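Local coordinates for protein LRIM1 (Anopheles gambiae, PDB 3O53), which pairs with the leucine-rich repeat protein APL1C in a heterodimeric complex that regulates complement-like immunity, the crystallised part being its leucine-rich repeat domain, at residues R143-L149 and S167-H173; F161-A165 and Q187-A191; Q93-P99 and I111-S117. All blocks are in the same frame, centred on the assembly; numbering follows the deposited sequence.

Overall arrangement
All three contacts join successive turns of the leucine-rich repeat solenoid. None of the touching residues of contact 1 is exposed, while contacts 2 and 3 have both buried and exposed ones. Contacts 1 and 2 are neighbours, with centres about 9 Å apart and segments that alternate along the chain. They touch where Arg143 reaches the carbonyl of Glu163 and where Ser168 meets the 187-191 segment. Contact 3 closes earlier and touches neither. It is a regular parallel strand pair, with Leu95, Val97 and Val114 on its buried face and Glu94 and Arg113 on its outer face. Contact 1 mixes hydroxyl-to-backbone bonds with backbone bonds where a loop leads into a strand. Contact 2 joins apolar side chains.

Contact 1: residues R143-L149 and S167-H173; sequences RSRVQYL and SSDTLEH
Ser167 and Thr170 use their hydroxyls on the 143-149 backbone. Ser167 OG donates to Arg143 O at 2.8 Å. The same oxygen accepts from Val146 N at 2.9 Å, so it bridges both sides of the bend at Arg145. Thr170 OG1 donates to Val146 O at 2.7 Å from well above the carbonyl plane. Thr170 OG1 sits between its own backbone N and carbonyl carbon (chi1 58°), which leaves Thr170 CG2 to lie over one face of the Arg145 guanidinium.

Backbone bonds take over further on. Gln147 O accepts from both Glu172 N and His173 N, and Leu149 N donates to His173 O. Here a leucine-rich repeat passes from its loop into its short strand, and Tyr148 and His173 pair in parallel register.

Between side chains, Gln147 and Glu172 run alongside each other. Gln147 NE2 donates to Glu172 OE2 at 3.0 Å, coming from above the carboxylate plane. The Tyr148 and His173 rings meet obliquely, with Tyr148 CD1 3.6 Å from His173 CB; His173 ND1 bonds to Thr195 at strand 195-197. On the buried side, Val146 CG1 touches Leu171 CD1 at 3.9 Å.

Contact 2: residues F161-A165 and Q187-A191; sequences FAELA and QVVFA
Phe161 and Phe190 form the tight part of this contact. The edge of Phe190 is directed at the face of Phe161 in an offset edge-to-face pair, with ring planes 78° apart and centroids at 5.8 Å. Between the rings, Phe190 CE2 comes nearest to Phe161 CD1, at 3.9 Å. The Phe190 ring also meets Leu164. Leu164 O lies near the plane of Phe190, 3.9 Å from its CE1, and Leu164 CB is 4.1 Å from Phe190 CZ. Val188 CG1 covers the centre of one Phe190 face from within the same segment. Val188 CG2 stands anti to its carbonyl carbon and reaches the backbone of the 3-10 turn, 3.6 Å from Phe161 O and 3.7 Å from Ala162 N. The side chains that meet are apolar, though two backbone carbonyls also touch them.

On the solvent side the Ala162 and Ala165 methyls stand off; Ala165 CA is 4.4 Å from Val188 CG1.

The edge-to-face pair is packed between successive loops of the solenoid and may be part of a phenylalanine spine. The 161-165 turn follows strand 158-160, and the 187-191 segment follows strand 183-185. Val188 N bonds to Ser212, and beyond these loops the chain enters strands 173-175 and 195-197.

Contact 3: residues Q93-P99 and I111-S117; sequences QELLVGP and ISRVSCS
Leu95 O is gripped by two donors, Ser115 N at 2.9 Å and water 2 at 2.7 Å. Water 2 also bonds to Ser115 OG at 2.6 Å, tying that side chain to the opposite strand. Regular backbone bonds follow on from Leu95 N to Arg113 O and from Val97 N to Ser115 O.

At one end Gln93 O accepts from Ser112 N at 2.9 Å, with a weak second bond from Arg113 N. At the other, Ser117 N donates to Val97 O at 3.1 Å, and its OG adds a weak bond. Ser117 OG stands beside its own backbone N, anti to the carbonyl carbon (chi1 -56°), which brings both donors to one oxygen. Ser117 CB also packs against Pro99.

Strands 94-97 and 113-116 run nearly parallel, at 7°. With strand 73-76 they form a second parallel sheet of the leucine-rich repeat solenoid, separate from the long row of strands that holds 84-86 and 103-105.

The two faces differ. On the buried face, Leu95 CD2 meets Ile111 CD1 at 4.0 Å and also touches Val114 CG1. Val97 CG2 lies 4.0 Å from Cys116 SG, the sulfur that forms a disulfide with Cys142. On the outer face Glu94 and Arg113 lie side by side through their CG atoms, but their charged ends do not meet. The bent Arg113 chain lets NE donate to Ser112 O at 2.8 Å, and NH2 makes a long, weak ion pair with Asp137. Water 1 bonds to Ser112 OG and, weakly, to Glu94 OE2.

Contact 1: residues R143-L149 and S167-H173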
# COMPACT_ATOMS: atom_id res chain seq x y z
N ARG A 143 -8.34 0.17 8.45
CA ARG A 143 -7.09 0.81 8.87
C ARG A 143 -6.66 0.39 10.28
O ARG A 143 -5.73 0.97 10.85
CB ARG A 143 -7.20 2.34 8.75
CG ARG A 143 -7.18 2.80 7.28
CD ARG A 143 -7.31 4.31 7.11
NE ARG A 143 -8.71 4.74 7.12
CZ ARG A 143 -9.24 5.60 7.98
NH1 ARG A 143 -8.49 6.15 8.93
NH2 ARG A 143 -10.52 5.93 7.89
N SER A 144 -7.32 -0.63 10.83
CA SER A 144 -7.00 -1.14 12.17
C SER A 144 -6.26 -2.47 12.11
O SER A 144 -6.70 -3.41 11.46
CB SER A 144 -8.26 -1.34 13.01
OG SER A 144 -9.06 -0.17 13.05
N ARG A 145 -5.14 -2.54 12.84
CA ARG A 145 -4.39 -3.78 13.01
C ARG A 145 -3.92 -4.33 11.66
O ARG A 145 -3.77 -5.54 11.47
CB ARG A 145 -5.23 -4.82 13.77
CG ARG A 145 -5.63 -4.34 15.17
CD ARG A 145 -6.21 -5.46 16.03
NE ARG A 145 -5.33 -6.62 16.05
CZ ARG A 145 -4.19 -6.70 16.74
NH1 ARG A 145 -3.77 -5.67 17.46
NH2 ARG A 145 -3.46 -7.81 16.69
N VAL A 146 -3.67 -3.41 10.74
CA VAL A 146 -3.06 -3.76 9.47
C VAL A 146 -1.57 -4.10 9.67
O VAL A 146 -0.84 -3.41 10.37
CB VAL A 146 -3.18 -2.60 8.47
CG1 VAL A 146 -2.59 -3.00 7.14
CG2 VAL A 146 -4.65 -2.21 8.31
N GLN A 147 -1.14 -5.17 9.03
CA GLN A 147 0.24 -5.61 9.12
C GLN A 147 0.96 -5.25 7.82
O GLN A 147 2.07 -4.74 7.84
CB GLN A 147 0.28 -7.12 9.37
CG GLN A 147 1.69 -7.68 9.49
CD GLN A 147 1.71 -9.08 10.10
OE1 GLN A 147 0.94 -9.95 9.70
NE2 GLN A 147 2.58 -9.29 11.06
N TYR A 148 0.32 -5.53 6.70
CA TYR A 148 0.89 -5.27 5.39
C TYR A 148 -0.12 -4.46 4.59
O TYR A 148 -1.27 -4.85 4.47
CB TYR A 148 1.19 -6.60 4.70
CG TYR A 148 1.80 -6.47 3.33
CD1 TYR A 148 3.16 -6.63 3.14
CD2 TYR A 148 1.00 -6.21 2.23
CE1 TYR A 148 3.72 -6.51 1.87
CE2 TYR A 148 1.54 -6.09 0.97
CZ TYR A 148 2.90 -6.24 0.80
OH TYR A 148 3.42 -6.12 -0.47
N LEU A 149 0.30 -3.33 4.04
CA LEU A 149 -0.60 -2.47 3.28
C LEU A 149 0.06 -2.04 1.99
O LEU A 149 1.02 -1.26 2.00
CB LEU A 149 -1.02 -1.24 4.08
CG LEU A 149 -2.00 -0.29 3.37
CD1 LEU A 149 -3.24 -1.02 2.85
CD2 LEU A 149 -2.42 0.83 4.31
N SER A 167 -3.18 1.10 13.56
CA SER A 167 -2.23 0.06 13.19
C SER A 167 -0.84 0.39 13.70
O SER A 167 0.15 -0.17 13.23
CB SER A 167 -2.18 -0.11 11.67
OG SER A 167 -3.44 -0.53 11.18
N SER A 168 -0.74 1.30 14.67
CA SER A 168 0.56 1.76 15.14
C SER A 168 1.42 0.59 15.62
O SER A 168 2.63 0.61 15.47
CB SER A 168 0.39 2.77 16.27
OG SER A 168 -0.34 2.21 17.34
N ASP A 169 0.79 -0.44 16.17
CA ASP A 169 1.52 -1.53 16.80
C ASP A 169 1.66 -2.76 15.91
O ASP A 169 2.38 -3.70 16.26
CB ASP A 169 0.84 -1.93 18.11
CG ASP A 169 0.89 -0.83 19.15
OD1 ASP A 169 1.76 0.06 19.03
OD2 ASP A 169 0.06 -0.84 20.08
N THR A 170 0.99 -2.76 14.77
CA THR A 170 0.95 -3.93 13.89
C THR A 170 1.60 -3.71 12.52
O THR A 170 2.06 -4.67 11.89
CB THR A 170 -0.50 -4.37 13.64
OG1 THR A 170 -1.24 -3.29 13.06
CG2 THR A 170 -1.17 -4.80 14.94
N LEU A 171 1.63 -2.47 12.05
CA LEU A 171 2.03 -2.22 10.67
C LEU A 171 3.52 -2.52 10.48
O LEU A 171 4.37 -2.00 11.19
CB LEU A 171 1.73 -0.77 10.26
CG LEU A 171 1.80 -0.47 8.76
CD1 LEU A 171 0.76 -1.26 7.99
CD2 LEU A 171 1.64 1.03 8.48
N GLU A 172 3.81 -3.38 9.50
CA GLU A 172 5.18 -3.77 9.20
C GLU A 172 5.63 -3.27 7.83
O GLU A 172 6.79 -2.94 7.64
CB GLU A 172 5.31 -5.30 9.26
CG GLU A 172 5.06 -5.84 10.67
CD GLU A 172 5.19 -7.35 10.77
OE1 GLU A 172 5.39 -8.02 9.73
OE2 GLU A 172 5.08 -7.87 11.90
N HIS A 173 4.71 -3.22 6.87
CA HIS A 173 5.06 -2.79 5.53
C HIS A 173 4.00 -1.83 4.99
O HIS A 173 2.81 -2.14 4.99
CB HIS A 173 5.17 -4.00 4.59
CG HIS A 173 6.18 -5.02 5.03
ND1 HIS A 173 7.54 -4.86 4.82
CD2 HIS A 173 6.03 -6.21 5.66
CE1 HIS A 173 8.18 -5.91 5.31
NE2 HIS A 173 7.29 -6.74 5.82

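Contact 2: residues F161-A165 and Q187-A191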
# COMPACT_ATOMS: atom_id res chain seq x y z
N PHE A 161 -0.28 10.19 8.61
CA PHE A 161 0.03 8.96 9.32
C PHE A 161 -0.96 8.67 10.43
O PHE A 161 -1.23 7.52 10.73
CB PHE A 161 1.45 9.00 9.89
CG PHE A 161 2.53 8.80 8.86
CD1 PHE A 161 2.44 7.79 7.92
CD2 PHE A 161 3.65 9.63 8.85
CE1 PHE A 161 3.44 7.60 6.96
CE2 PHE A 161 4.66 9.45 7.91
CZ PHE A 161 4.55 8.44 6.96
N ALA A 162 -1.49 9.72 11.05
CA ALA A 162 -2.48 9.57 12.10
C ALA A 162 -3.66 8.70 11.64
O ALA A 162 -4.29 8.02 12.45
CB ALA A 162 -2.98 10.94 12.56
N GLU A 163 -3.97 8.73 10.35
CA GLU A 163 -5.10 7.94 9.84
C GLU A 163 -4.83 6.43 9.90
O GLU A 163 -5.74 5.62 9.74
CB GLU A 163 -5.48 8.39 8.43
CG GLU A 163 -6.21 9.74 8.45
CD GLU A 163 -6.45 10.34 7.07
OE1 GLU A 163 -6.26 9.63 6.06
OE2 GLU A 163 -6.84 11.53 7.00
N LEU A 164 -3.57 6.07 10.17
CA LEU A 164 -3.17 4.67 10.32
C LEU A 164 -2.83 4.36 11.78
O LEU A 164 -2.24 3.32 12.07
CB LEU A 164 -1.96 4.37 9.43
CG LEU A 164 -2.21 4.38 7.92
CD1 LEU A 164 -0.93 4.06 7.13
CD2 LEU A 164 -3.32 3.39 7.57
N ALA A 165 -3.20 5.25 12.69
CA ALA A 165 -2.86 5.10 14.11
C ALA A 165 -3.39 3.81 14.73
O ALA A 165 -2.79 3.27 15.64
CB ALA A 165 -3.35 6.30 14.90
N GLN A 187 2.39 12.36 13.29
CA GLN A 187 3.42 11.73 14.11
C GLN A 187 2.83 10.48 14.73
O GLN A 187 1.98 10.55 15.60
CB GLN A 187 3.87 12.67 15.23
CG GLN A 187 4.32 14.04 14.76
CD GLN A 187 5.60 13.98 13.96
OE1 GLN A 187 6.31 12.97 13.98
NE2 GLN A 187 5.90 15.05 13.24
N VAL A 188 3.28 9.32 14.26
CA VAL A 188 2.85 8.07 14.86
C VAL A 188 4.08 7.21 15.11
O VAL A 188 4.99 7.14 14.28
CB VAL A 188 1.86 7.33 13.94
CG1 VAL A 188 1.44 6.00 14.57
CG2 VAL A 188 0.65 8.21 13.67
N VAL A 189 4.12 6.58 16.27
CA VAL A 189 5.17 5.62 16.54
C VAL A 189 4.74 4.26 16.00
O VAL A 189 3.95 3.55 16.63
CB VAL A 189 5.49 5.53 18.05
CG1 VAL A 189 6.58 4.50 18.30
CG2 VAL A 189 5.90 6.91 18.58
N PHE A 190 5.24 3.92 14.82
CA PHE A 190 4.99 2.60 14.22
C PHE A 190 6.03 1.63 14.75
O PHE A 190 7.10 1.45 14.15
CB PHE A 190 5.04 2.68 12.69
CG PHE A 190 3.91 3.46 12.09
CD1 PHE A 190 2.62 2.94 12.06
CD2 PHE A 190 4.12 4.72 11.55
CE1 PHE A 190 1.56 3.66 11.50
CE2 PHE A 190 3.07 5.45 11.00
CZ PHE A 190 1.79 4.91 10.98
N ALA A 191 5.73 1.01 15.88
CA ALA A 191 6.70 0.20 16.61
C ALA A 191 7.28 -0.93 15.76
O ALA A 191 8.43 -1.32 15.95
CB ALA A 191 6.06 -0.37 17.86

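Contact 3: residues Q93-P99 and I111-S117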
# COMPACT_ATOMS: atom_id res chain seq x y z
N GLN A 93 -15.59 -1.57 -7.88
CA GLN A 93 -15.44 -0.18 -7.48
C GLN A 93 -15.55 -0.00 -5.97
O GLN A 93 -14.83 0.80 -5.38
CB GLN A 93 -16.48 0.69 -8.19
CG GLN A 93 -16.37 0.63 -9.71
CD GLN A 93 -17.36 1.55 -10.40
OE1 GLN A 93 -18.52 1.64 -10.00
NE2 GLN A 93 -16.91 2.22 -11.45
N GLU A 94 -16.46 -0.74 -5.33
CA GLU A 94 -16.60 -0.63 -3.88
C GLU A 94 -16.64 -2.01 -3.26
O GLU A 94 -17.37 -2.89 -3.70
CB GLU A 94 -17.86 0.17 -3.51
CG GLU A 94 -17.92 1.53 -4.18
CD GLU A 94 -19.08 2.37 -3.66
OE1 GLU A 94 -19.38 2.28 -2.45
OE2 GLU A 94 -19.69 3.11 -4.46
N LEU A 95 -15.86 -2.20 -2.21
CA LEU A 95 -15.65 -3.52 -1.64
C LEU A 95 -15.95 -3.48 -0.15
O LEU A 95 -15.49 -2.58 0.55
CB LEU A 95 -14.19 -3.93 -1.89
CG LEU A 95 -13.61 -5.16 -1.19
CD1 LEU A 95 -14.40 -6.39 -1.58
CD2 LEU A 95 -12.11 -5.31 -1.55
N LEU A 96 -16.72 -4.45 0.33
CA LEU A 96 -16.99 -4.58 1.76
C LEU A 96 -16.75 -6.01 2.21
O LEU A 96 -17.26 -6.95 1.60
CB LEU A 96 -18.44 -4.20 2.07
CG LEU A 96 -18.91 -2.82 1.59
CD1 LEU A 96 -19.27 -2.88 0.13
CD2 LEU A 96 -20.09 -2.33 2.42
N VAL A 97 -16.01 -6.19 3.30
CA VAL A 97 -15.73 -7.53 3.78
C VAL A 97 -15.94 -7.63 5.29
O VAL A 97 -16.12 -6.62 5.97
CB VAL A 97 -14.31 -7.97 3.36
CG1 VAL A 97 -14.17 -7.83 1.85
CG2 VAL A 97 -13.25 -7.14 4.06
N GLY A 98 -15.93 -8.86 5.79
CA GLY A 98 -16.38 -9.16 7.14
C GLY A 98 -15.31 -9.16 8.21
O GLY A 98 -14.17 -8.78 7.96
N PRO A 99 -15.68 -9.62 9.42
CA PRO A 99 -14.88 -9.53 10.64
C PRO A 99 -13.75 -10.56 10.75
O PRO A 99 -12.90 -10.41 11.63
CB PRO A 99 -15.90 -9.78 11.76
CG PRO A 99 -17.24 -9.96 11.08
CD PRO A 99 -16.96 -10.31 9.67
N ILE A 111 -11.14 -0.00 -7.61
CA ILE A 111 -11.61 0.26 -6.25
C ILE A 111 -11.36 1.68 -5.78
O ILE A 111 -10.24 2.18 -5.85
CB ILE A 111 -10.99 -0.74 -5.25
CG1 ILE A 111 -11.62 -2.12 -5.42
CG2 ILE A 111 -11.17 -0.24 -3.81
CD1 ILE A 111 -10.85 -3.25 -4.74
N SER A 112 -12.42 2.33 -5.30
CA SER A 112 -12.30 3.64 -4.68
C SER A 112 -12.80 3.62 -3.23
O SER A 112 -12.65 4.61 -2.52
CB SER A 112 -13.05 4.71 -5.48
OG SER A 112 -14.44 4.41 -5.56
N ARG A 113 -13.37 2.49 -2.78
CA ARG A 113 -13.84 2.37 -1.39
C ARG A 113 -13.64 0.94 -0.88
O ARG A 113 -14.01 -0.02 -1.55
CB ARG A 113 -15.34 2.74 -1.25
CG ARG A 113 -15.77 4.08 -1.86
CD ARG A 113 -15.49 5.29 -0.96
NE ARG A 113 -14.71 6.28 -1.69
CZ ARG A 113 -15.15 7.44 -2.16
NH1 ARG A 113 -16.40 7.84 -1.97
NH2 ARG A 113 -14.31 8.22 -2.82
N VAL A 114 -13.06 0.81 0.31
CA VAL A 114 -12.98 -0.48 0.98
C VAL A 114 -13.48 -0.33 2.41
O VAL A 114 -13.19 0.67 3.07
CB VAL A 114 -11.53 -1.02 1.01
CG1 VAL A 114 -11.50 -2.46 1.51
CG2 VAL A 114 -10.89 -0.94 -0.37
N SER A 115 -14.23 -1.32 2.87
CA SER A 115 -14.77 -1.30 4.23
C SER A 115 -14.55 -2.67 4.84
O SER A 115 -14.78 -3.68 4.18
CB SER A 115 -16.27 -0.98 4.21
OG SER A 115 -16.55 0.15 3.40
N CYS A 116 -14.09 -2.72 6.09
CA CYS A 116 -13.85 -3.98 6.78
C CYS A 116 -14.53 -3.96 8.15
O CYS A 116 -14.24 -3.08 8.95
CB CYS A 116 -12.34 -4.22 6.94
SG CYS A 116 -11.36 -3.95 5.43
N SER A 117 -15.42 -4.91 8.41
CA SER A 117 -16.09 -5.01 9.71
C SER A 117 -15.08 -5.12 10.84
O SER A 117 -14.03 -5.74 10.68
CB SER A 117 -17.01 -6.23 9.75
OG SER A 117 -17.95 -6.20 8.69
O HOH W 1 -17.10 4.75 -5.14
O HOH W 2 -16.54 -0.06 0.84
O HOH W 3 -12.48 -6.71 8.96